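Long-range contacts in putative exported protein (PDB 4RAA), which is of unknown function but folds as a six-bladed beta-propeller and is probably exported from the bacterial cytoplasm: residues H218-E223 with R264-C269; F197-F202 with S255-E260; F296-K301 with N332-D337. One frame throughout, in Å; residues are numbered along the deposited sequence.

Contact 1: H218-E223 with R264-C269; sequences HSFSFE and RDLFVC
Leu266 sets its CD1 methyl squarely over one face of the His218 imidazole, 3.8 Å from CD1 to the ring centroid and only 4° off the normal, a CH-pi contact in which CD1 is nearly equidistant from all five ring atoms. The second methyl of the same leucine serves the next ring along: Leu266 CD2 lies 3.8 Å from Phe220 CE1, meeting the ring obliquely. With CG anti to the backbone N (chi1 -177°), Leu266 holds its fork out between the two rings, and this is the tightly packed part of the contact. Toward Phe222 the fit slackens. Val268 CG2 stands 4.2 Å from Phe220 CE1, while Val268 CG1 touches the Phe222 ring only at its edge, 4.0 Å from CZ. The two strands belong to different sheets of the beta-propeller: 213-222 lies next to 203-210, and 265-272 next to 254-261. Their short axes pass 11.2 Å apart with 47° between their directions, too far for backbone pairing, and the blades meet through side chains alone, in the hydrophobic layer between propeller blades. Phe222 is shared with other rings, stacking on Phe13 and meeting Tyr270 at an angle. His218 is partly exposed, and its NE2 is hydrogen-bonded to Glu261 OE2, which probably helps to fix the rotation of the imidazole beneath the leucine methyl. Ser219 and Ser221, also partly exposed, have their side chains on the other side of their strand, touching Ile10, and the chain runs on to Glu223 at the solvent-exposed end of the segment.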
loop_
_atom_site.group_PDB
_atom_site.type_symbol
_atom_site.label_atom_id
_atom_site.label_comp_id
_atom_site.label_asym_id
_atom_site.label_seq_id
_atom_site.Cartn_x
_atom_site.Cartn_y
_atom_site.Cartn_z
ATOM N N HIS A 218 -4.367 -31.266 15.072
ATOM C CA HIS A 218 -5.424 -32.300 15.010
ATOM C C HIS A 218 -5.313 -33.054 13.695
ATOM O O HIS A 218 -4.936 -32.460 12.693
ATOM C CB HIS A 218 -6.850 -31.701 15.062
ATOM C CG HIS A 218 -7.072 -30.705 16.161
ATOM N ND1 HIS A 218 -7.398 -31.070 17.448
ATOM C CD2 HIS A 218 -7.022 -29.352 16.158
ATOM C CE1 HIS A 218 -7.533 -29.987 18.193
ATOM N NE2 HIS A 218 -7.312 -28.931 17.432
ATOM N N SER A 219 -5.610 -34.351 13.709
ATOM C CA SER A 219 -5.711 -35.155 12.479
ATOM C C SER A 219 -7.044 -35.924 12.522
ATOM O O SER A 219 -7.505 -36.316 13.599
ATOM C CB SER A 219 -4.510 -36.078 12.268
ATOM O OG SER A 219 -4.425 -37.071 13.269
ATOM N N PHE A 220 -7.663 -36.107 11.358
ATOM C CA PHE A 220 -8.963 -36.768 11.264
ATOM C C PHE A 220 -8.938 -38.038 10.429
ATOM O O PHE A 220 -8.084 -38.234 9.570
ATOM C CB PHE A 220 -9.997 -35.825 10.655
ATOM C CG PHE A 220 -9.995 -34.451 11.258
ATOM C CD1 PHE A 220 -10.535 -34.240 12.524
ATOM C CD2 PHE A 220 -9.457 -33.359 10.560
ATOM C CE1 PHE A 220 -10.541 -32.969 13.098
ATOM C CE2 PHE A 220 -9.455 -32.083 11.130
ATOM C CZ PHE A 220 -10.002 -31.891 12.406
ATOM N N SER A 221 -9.884 -38.910 10.740
ATOM C CA SER A 221 -10.152 -40.127 9.987
ATOM C C SER A 221 -11.664 -40.328 10.110
ATOM O O SER A 221 -12.241 -40.057 11.174
ATOM C CB SER A 221 -9.378 -41.331 10.530
ATOM O OG SER A 221 -9.793 -41.648 11.844
ATOM N N PHE A 222 -12.291 -40.750 9.017
ATOM C CA PHE A 222 -13.729 -40.990 8.962
ATOM C C PHE A 222 -13.919 -42.428 8.529
ATOM O O PHE A 222 -13.191 -42.901 7.664
ATOM C CB PHE A 222 -14.376 -40.020 7.972
ATOM C CG PHE A 222 -14.196 -38.568 8.343
ATOM C CD1 PHE A 222 -13.020 -37.881 7.993
ATOM C CD2 PHE A 222 -15.188 -37.881 9.046
ATOM C CE1 PHE A 222 -12.837 -36.536 8.338
ATOM C CE2 PHE A 222 -15.016 -36.539 9.387
ATOM C CZ PHE A 222 -13.834 -35.866 9.042
ATOM N N GLU A 223 -14.872 -43.125 9.142
ATOM C CA GLU A 223 -15.143 -44.528 8.813
ATOM C C GLU A 223 -15.684 -44.614 7.377
ATOM O O GLU A 223 -16.526 -43.800 6.972
ATOM C CB GLU A 223 -16.136 -45.155 9.818
ATOM C CG GLU A 223 -16.430 -46.649 9.611
ATOM C CD GLU A 223 -17.547 -47.209 10.489
ATOM O OE1 GLU A 223 -18.465 -46.462 10.895
ATOM O OE2 GLU A 223 -17.522 -48.431 10.751
ATOM N N ARG A 264 -13.883 -25.182 23.514
ATOM C CA ARG A 264 -14.556 -26.384 24.035
ATOM C C ARG A 264 -14.855 -27.497 23.019
ATOM O O ARG A 264 -14.887 -28.672 23.404
ATOM C CB ARG A 264 -15.865 -25.984 24.748
ATOM C CG ARG A 264 -16.949 -25.354 23.872
ATOM C CD ARG A 264 -18.246 -25.153 24.636
ATOM N NE ARG A 264 -18.170 -24.091 25.642
ATOM C CZ ARG A 264 -19.153 -23.758 26.486
ATOM N NH1 ARG A 264 -20.328 -24.401 26.486
ATOM N NH2 ARG A 264 -18.962 -22.765 27.353
ATOM N N ASP A 265 -15.093 -27.131 21.754
ATOM C CA ASP A 265 -15.459 -28.091 20.706
ATOM C C ASP A 265 -14.826 -27.828 19.334
ATOM O O ASP A 265 -14.090 -26.852 19.144
ATOM C CB ASP A 265 -16.993 -28.164 20.601
ATOM C CG ASP A 265 -17.640 -26.874 20.098
ATOM O OD1 ASP A 265 -16.963 -26.035 19.466
ATOM O OD2 ASP A 265 -18.865 -26.716 20.315
ATOM N N LEU A 266 -15.129 -28.716 18.390
ATOM C CA LEU A 266 -14.618 -28.641 17.030
ATOM C C LEU A 266 -15.616 -29.338 16.089
ATOM O O LEU A 266 -15.862 -30.534 16.227
ATOM C CB LEU A 266 -13.230 -29.294 17.007
ATOM C CG LEU A 266 -12.343 -29.347 15.757
ATOM C CD1 LEU A 266 -10.906 -29.639 16.171
ATOM C CD2 LEU A 266 -12.821 -30.371 14.734
ATOM N N PHE A 267 -16.195 -28.564 15.170
ATOM C CA PHE A 267 -17.198 -29.043 14.192
ATOM C C PHE A 267 -16.524 -29.215 12.841
ATOM O O PHE A 267 -15.731 -28.353 12.428
ATOM C CB PHE A 267 -18.338 -28.032 14.026
ATOM C CG PHE A 267 -19.360 -28.019 15.138
ATOM C CD1 PHE A 267 -19.073 -28.407 16.457
ATOM C CD2 PHE A 267 -20.625 -27.495 14.873
ATOM C CE1 PHE A 267 -20.052 -28.350 17.442
ATOM C CE2 PHE A 267 -21.598 -27.420 15.864
ATOM C CZ PHE A 267 -21.312 -27.850 17.150
ATOM N N VAL A 268 -16.862 -30.307 12.153
ATOM C CA VAL A 268 -16.301 -30.631 10.843
ATOM C C VAL A 268 -17.434 -30.930 9.858
ATOM O O VAL A 268 -18.020 -32.009 9.909
ATOM C CB VAL A 268 -15.345 -31.856 10.910
ATOM C CG1 VAL A 268 -14.533 -31.969 9.621
ATOM C CG2 VAL A 268 -14.406 -31.760 12.109
ATOM N N CYS A 269 -17.770 -29.973 8.994
ATOM C CA CYS A 269 -18.752 -30.225 7.931
ATOM C C CYS A 269 -17.978 -30.802 6.776
ATOM O O CYS A 269 -16.840 -30.396 6.547
ATOM C CB CYS A 269 -19.469 -28.969 7.476
ATOM S SG CYS A 269 -20.446 -28.240 8.786
#

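Contact 2: F197-F202 with S255-E260; sequences FAYTPF and SYYCVE
Val259 N donates a nearly straight hydrogen bond to Tyr199 OH, 3.0 Å long with an N-H...O angle of 166°. The same hydroxyl oxygen lies 2.6 Å from a water, which in turn donates to Val259 O over 3.1 Å, so the phenol end engages the backbone of one residue at both its N-H and, through the water, its carbonyl. A second tyrosine reaches the other way: Tyr257 OH lies 2.9 Å from Thr200 O and also has Asp203 O within hydrogen-bonding reach. The two rings lie alongside each other, each with its hydroxyl directed at the strand the other ring comes from. Their planes are 35° apart, an oblique pairing in which Tyr199 CD2 packs 3.9 Å from Tyr257 CZ. Val259 adds cover over one face of the Tyr199 ring, and Pro201 O approaches the Tyr257 ring in plane at its edge. The strands run antiparallel, 173° between directions, but their axes are 8.9 Å apart and they belong to different blade sheets of the propeller. Two buried tyrosines therefore bridge a gap too wide for direct backbone pairing: each spends its hydroxyl on main chain of the facing blade, supplying polar partners within an otherwise largely apolar interface.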
loop_
_atom_site.group_PDB
_atom_site.type_symbol
_atom_site.label_atom_id
_atom_site.label_comp_id
_atom_site.label_asym_id
_atom_site.label_seq_id
_atom_site.Cartn_x
_atom_site.Cartn_y
_atom_site.Cartn_z
ATOM N N PHE A 197 -4.232 -21.328 12.906
ATOM C CA PHE A 197 -4.257 -22.678 12.359
ATOM C C PHE A 197 -4.644 -22.634 10.893
ATOM O O PHE A 197 -5.270 -21.675 10.449
ATOM C CB PHE A 197 -5.230 -23.534 13.157
ATOM C CG PHE A 197 -4.851 -23.672 14.598
ATOM C CD1 PHE A 197 -5.165 -22.666 15.511
ATOM C CD2 PHE A 197 -4.165 -24.797 15.047
ATOM C CE1 PHE A 197 -4.799 -22.779 16.848
ATOM C CE2 PHE A 197 -3.797 -24.917 16.386
ATOM C CZ PHE A 197 -4.115 -23.907 17.288
ATOM N N ALA A 198 -4.256 -23.669 10.151
ATOM C CA ALA A 198 -4.529 -23.758 8.707
ATOM C C ALA A 198 -4.684 -25.207 8.241
ATOM O O ALA A 198 -4.225 -26.129 8.926
ATOM C CB ALA A 198 -3.429 -23.051 7.920
ATOM N N TYR A 199 -5.343 -25.396 7.093
ATOM C CA TYR A 199 -5.563 -26.735 6.520
ATOM C C TYR A 199 -5.879 -26.718 5.025
ATOM O O TYR A 199 -6.338 -25.702 4.494
ATOM C CB TYR A 199 -6.665 -27.476 7.283
ATOM C CG TYR A 199 -8.017 -26.809 7.257
ATOM C CD1 TYR A 199 -8.365 -25.840 8.200
ATOM C CD2 TYR A 199 -8.968 -27.158 6.291
ATOM C CE1 TYR A 199 -9.619 -25.230 8.170
ATOM C CE2 TYR A 199 -10.225 -26.554 6.249
ATOM C CZ TYR A 199 -10.547 -25.596 7.190
ATOM O OH TYR A 199 -11.785 -25.019 7.139
ATOM N N THR A 200 -5.664 -27.869 4.378
ATOM C CA THR A 200 -5.827 -28.033 2.926
ATOM C C THR A 200 -6.884 -29.081 2.583
ATOM O O THR A 200 -7.209 -29.923 3.426
ATOM C CB THR A 200 -4.493 -28.432 2.276
ATOM O OG1 THR A 200 -4.084 -29.712 2.755
ATOM C CG2 THR A 200 -3.410 -27.403 2.583
ATOM N N PRO A 201 -7.410 -29.052 1.336
ATOM C CA PRO A 201 -8.464 -30.024 1.015
ATOM C C PRO A 201 -8.064 -31.489 0.906
ATOM O O PRO A 201 -8.968 -32.322 0.987
ATOM C CB PRO A 201 -9.023 -29.531 -0.336
ATOM C CG PRO A 201 -8.331 -28.243 -0.635
ATOM C CD PRO A 201 -7.068 -28.229 0.159
ATOM N N PHE A 202 -6.766 -31.801 0.743
ATOM C CA PHE A 202 -6.296 -33.195 0.533
ATOM C C PHE A 202 -5.318 -33.674 1.606
ATOM O O PHE A 202 -4.399 -34.454 1.327
ATOM C CB PHE A 202 -5.685 -33.342 -0.874
ATOM C CG PHE A 202 -6.494 -32.670 -1.949
ATOM C CD1 PHE A 202 -7.816 -33.032 -2.159
ATOM C CD2 PHE A 202 -5.945 -31.662 -2.742
ATOM C CE1 PHE A 202 -8.586 -32.405 -3.140
ATOM C CE2 PHE A 202 -6.705 -31.033 -3.724
ATOM C CZ PHE A 202 -8.028 -31.405 -3.924
ATOM N N SER A 255 -15.461 -35.253 -0.649
ATOM C CA SER A 255 -15.597 -34.209 -1.676
ATOM C C SER A 255 -15.112 -32.818 -1.235
ATOM O O SER A 255 -14.393 -32.155 -1.967
ATOM C CB SER A 255 -17.068 -34.141 -2.138
ATOM O OG SER A 255 -17.334 -32.942 -2.821
ATOM N N TYR A 256 -15.555 -32.404 -0.052
ATOM C CA TYR A 256 -15.282 -31.095 0.561
ATOM C C TYR A 256 -15.264 -31.283 2.074
ATOM O O TYR A 256 -15.875 -32.225 2.567
ATOM C CB TYR A 256 -16.421 -30.131 0.175
ATOM C CG TYR A 256 -16.592 -28.822 0.972
ATOM C CD1 TYR A 256 -17.278 -28.788 2.200
ATOM C CD2 TYR A 256 -16.131 -27.602 0.460
ATOM C CE1 TYR A 256 -17.452 -27.591 2.902
ATOM C CE2 TYR A 256 -16.302 -26.400 1.156
ATOM C CZ TYR A 256 -16.965 -26.399 2.367
ATOM O OH TYR A 256 -17.121 -25.206 3.027
ATOM N N TYR A 257 -14.547 -30.422 2.799
ATOM C CA TYR A 257 -14.613 -30.417 4.271
ATOM C C TYR A 257 -14.160 -29.081 4.832
ATOM O O TYR A 257 -13.160 -28.549 4.358
ATOM C CB TYR A 257 -13.829 -31.583 4.926
ATOM C CG TYR A 257 -12.343 -31.368 5.178
ATOM C CD1 TYR A 257 -11.390 -31.592 4.171
ATOM C CD2 TYR A 257 -11.884 -30.946 6.443
ATOM C CE1 TYR A 257 -10.027 -31.391 4.417
ATOM C CE2 TYR A 257 -10.527 -30.748 6.698
ATOM C CZ TYR A 257 -9.604 -30.975 5.686
ATOM O OH TYR A 257 -8.287 -30.790 5.940
ATOM N N CYS A 258 -14.924 -28.535 5.788
ATOM C CA CYS A 258 -14.562 -27.279 6.462
ATOM C C CYS A 258 -14.485 -27.556 7.961
ATOM O O CYS A 258 -15.148 -28.455 8.460
ATOM C CB CYS A 258 -15.552 -26.152 6.135
ATOM S SG CYS A 258 -17.135 -26.204 6.992
ATOM N N VAL A 259 -13.655 -26.794 8.663
ATOM C CA VAL A 259 -13.464 -26.954 10.110
ATOM C C VAL A 259 -13.600 -25.604 10.818
ATOM O O VAL A 259 -13.068 -24.576 10.345
ATOM C CB VAL A 259 -12.064 -27.532 10.481
ATOM C CG1 VAL A 259 -11.934 -27.727 11.998
ATOM C CG2 VAL A 259 -11.788 -28.847 9.753
ATOM N N GLU A 260 -14.346 -25.647 11.923
ATOM C CA GLU A 260 -14.491 -24.495 12.818
ATOM C C GLU A 260 -14.154 -25.011 14.214
ATOM O O GLU A 260 -14.642 -26.052 14.655
ATOM C CB GLU A 260 -15.870 -23.838 12.743
ATOM C CG GLU A 260 -16.030 -22.633 13.681
ATOM C CD GLU A 260 -14.856 -21.644 13.650
ATOM O OE1 GLU A 260 -14.282 -21.383 12.563
ATOM O OE2 GLU A 260 -14.519 -21.100 14.726
HETATM O O HOH W 1 -11.846 -22.692 8.206
#

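Contact 3: F296-K301 with N332-D337; sequences FQDQLK and NGYVFD
Tyr334 and Asp298 supply the side-chain hydrogen bond, Tyr334 OH donating to Asp298 OD1 over 3.0 Å. The hydroxyl meets the oxygen from above the carboxylate, 55° out of its plane, while OD1 itself sits at the edge of the phenol ring. Tyr334 OH also receives a weak bond from Gly303 N. The backbone bond, Asp337 N to Lys301 O, is 3.0 Å long and bent to 138° at the hydrogen. It joins two helix ends: Lys301, with positive phi, closes the helix 293-299 in a Schellman motif, and Asp337 is the N-cap of helix 338-345, its OD1 weakly bonded to Lys339 N and Leu340 N. Packing comes chiefly from the lysine's stem, which runs past Val335 O; Lys301 CE lies 3.8 Å from Val335 CG2, after which a bend at chi4 (64°) turns the ammonium end away. Phe336 presents its ring edge, CD1 3.5 Å from Lys301 O, and takes Tyr334 CD2 over the centre of one face; the Phe336 side chain also touches Leu326 and Met329 of helix 323-331 and Leu344 of helix 338-345.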
loop_
_atom_site.group_PDB
_atom_site.type_symbol
_atom_site.label_atom_id
_atom_site.label_comp_id
_atom_site.label_asym_id
_atom_site.label_seq_id
_atom_site.Cartn_x
_atom_site.Cartn_y
_atom_site.Cartn_z
ATOM N N PHE A 296 -29.421 -34.320 11.401
ATOM C CA PHE A 296 -28.985 -33.247 12.331
ATOM C C PHE A 296 -29.989 -32.099 12.478
ATOM O O PHE A 296 -30.342 -31.726 13.589
ATOM C CB PHE A 296 -27.627 -32.680 11.869
ATOM C CG PHE A 296 -26.944 -31.770 12.863
ATOM C CD1 PHE A 296 -26.308 -32.293 13.983
ATOM C CD2 PHE A 296 -26.870 -30.394 12.643
ATOM C CE1 PHE A 296 -25.652 -31.458 14.890
ATOM C CE2 PHE A 296 -26.210 -29.555 13.539
ATOM C CZ PHE A 296 -25.604 -30.088 14.666
ATOM N N GLN A 297 -30.446 -31.561 11.354
ATOM C CA GLN A 297 -31.403 -30.431 11.350
ATOM C C GLN A 297 -32.813 -30.787 11.877
ATOM O O GLN A 297 -33.458 -29.943 12.507
ATOM C CB GLN A 297 -31.474 -29.788 9.962
ATOM C CG GLN A 297 -32.186 -30.621 8.913
ATOM C CD GLN A 297 -31.874 -30.224 7.486
ATOM O OE1 GLN A 297 -31.169 -29.240 7.221
ATOM N NE2 GLN A 297 -32.390 -31.007 6.547
ATOM N N ASP A 298 -33.287 -32.008 11.598
ATOM C CA ASP A 298 -34.572 -32.504 12.140
ATOM C C ASP A 298 -34.481 -32.791 13.659
ATOM O O ASP A 298 -35.436 -32.522 14.388
ATOM C CB ASP A 298 -35.118 -33.708 11.336
ATOM C CG ASP A 298 -35.710 -33.304 9.963
ATOM O OD1 ASP A 298 -35.629 -32.125 9.543
ATOM O OD2 ASP A 298 -36.283 -34.189 9.293
ATOM N N GLN A 299 -33.340 -33.302 14.130
ATOM C CA GLN A 299 -33.112 -33.546 15.574
ATOM C C GLN A 299 -33.099 -32.264 16.418
ATOM O O GLN A 299 -33.576 -32.278 17.546
ATOM C CB GLN A 299 -31.816 -34.331 15.820
ATOM C CG GLN A 299 -31.917 -35.821 15.513
ATOM C CD GLN A 299 -30.655 -36.609 15.860
ATOM O OE1 GLN A 299 -29.652 -36.054 16.327
ATOM N NE2 GLN A 299 -30.702 -37.914 15.637
ATOM N N LEU A 300 -32.542 -31.179 15.883
ATOM C CA LEU A 300 -32.535 -29.868 16.575
ATOM C C LEU A 300 -33.793 -29.015 16.315
ATOM O O LEU A 300 -33.924 -27.939 16.904
ATOM C CB LEU A 300 -31.291 -29.061 16.184
ATOM C CG LEU A 300 -29.935 -29.725 16.428
ATOM C CD1 LEU A 300 -28.830 -28.850 15.868
ATOM C CD2 LEU A 300 -29.721 -29.994 17.908
ATOM N N LYS A 301 -34.694 -29.491 15.444
ATOM C CA LYS A 301 -35.961 -28.822 15.096
ATOM C C LYS A 301 -35.740 -27.433 14.480
ATOM O O LYS A 301 -36.303 -26.437 14.959
ATOM C CB LYS A 301 -36.926 -28.780 16.306
ATOM C CG LYS A 301 -37.386 -30.143 16.805
ATOM C CD LYS A 301 -38.426 -29.990 17.911
ATOM C CE LYS A 301 -39.179 -31.284 18.189
ATOM N NZ LYS A 301 -38.291 -32.361 18.705
ATOM N N ASN A 332 -46.685 -25.776 6.858
ATOM C CA ASN A 332 -46.948 -27.214 6.637
ATOM C C ASN A 332 -46.827 -28.068 7.922
ATOM O O ASN A 332 -46.587 -29.280 7.853
ATOM C CB ASN A 332 -46.039 -27.772 5.518
ATOM C CG ASN A 332 -46.490 -27.345 4.142
ATOM O OD1 ASN A 332 -46.982 -28.167 3.373
ATOM N ND2 ASN A 332 -46.387 -26.057 3.845
ATOM N N GLY A 333 -47.008 -27.446 9.090
ATOM C CA GLY A 333 -46.961 -28.147 10.374
ATOM C C GLY A 333 -45.632 -28.753 10.773
ATOM O O GLY A 333 -45.605 -29.844 11.349
ATOM N N TYR A 334 -44.531 -28.065 10.465
ATOM C CA TYR A 334 -43.214 -28.555 10.856
ATOM C C TYR A 334 -43.053 -28.260 12.344
ATOM O O TYR A 334 -43.311 -27.140 12.800
ATOM C CB TYR A 334 -42.071 -27.940 10.051
ATOM C CG TYR A 334 -40.724 -28.554 10.389
ATOM C CD1 TYR A 334 -40.293 -29.744 9.780
ATOM C CD2 TYR A 334 -39.881 -27.959 11.339
ATOM C CE1 TYR A 334 -39.059 -30.314 10.108
ATOM C CE2 TYR A 334 -38.650 -28.514 11.668
ATOM C CZ TYR A 334 -38.241 -29.687 11.055
ATOM O OH TYR A 334 -37.013 -30.205 11.392
ATOM N N VAL A 335 -42.617 -29.283 13.069
ATOM C CA VAL A 335 -42.443 -29.230 14.517
ATOM C C VAL A 335 -41.124 -28.500 14.884
ATOM O O VAL A 335 -40.096 -29.135 15.154
ATOM C CB VAL A 335 -42.602 -30.662 15.128
ATOM C CG1 VAL A 335 -41.607 -31.690 14.530
ATOM C CG2 VAL A 335 -42.547 -30.624 16.653
ATOM N N PHE A 336 -41.176 -27.159 14.881
ATOM C CA PHE A 336 -40.011 -26.285 15.207
ATOM C C PHE A 336 -39.658 -26.169 16.685
ATOM O O PHE A 336 -40.450 -26.524 17.545
ATOM C CB PHE A 336 -40.208 -24.845 14.676
ATOM C CG PHE A 336 -39.872 -24.682 13.232
ATOM C CD1 PHE A 336 -38.553 -24.769 12.812
ATOM C CD2 PHE A 336 -40.858 -24.412 12.289
ATOM C CE1 PHE A 336 -38.218 -24.620 11.473
ATOM C CE2 PHE A 336 -40.525 -24.257 10.950
ATOM C CZ PHE A 336 -39.204 -24.357 10.539
ATOM N N ASP A 337 -38.457 -25.644 16.946
ATOM C CA ASP A 337 -37.953 -25.356 18.309
ATOM C C ASP A 337 -38.782 -24.186 18.878
ATOM O O ASP A 337 -39.135 -23.269 18.132
ATOM C CB ASP A 337 -36.438 -25.035 18.256
ATOM C CG ASP A 337 -35.854 -24.528 19.593
ATOM O OD1 ASP A 337 -36.230 -23.421 20.058
ATOM O OD2 ASP A 337 -34.943 -25.203 20.135
#

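Contacts 1 and 2 are buried and lie side by side, their centres about 10 Å apart; contact 3 is at the surface, with its centre about 25 Å and 29 Å from theirs. The first two hold the same pair of sheets together, since strands 265-272 and 254-261 are neighbours in one sheet, probably bonded from Cys258 N to Cys269 O at 2.8 Å, and strands 213-222 and 195-200 share the other. Along the chain their segments alternate. Contact 1 joins these sheets by methyl-to-ring packing, contact 2 by tyrosine hydroxyls and a water. Contact 3 instead ties helix 293-299 to the loop between helices 323-331 and 338-345, with a carboxylate, capped helix ends and a lysine stem.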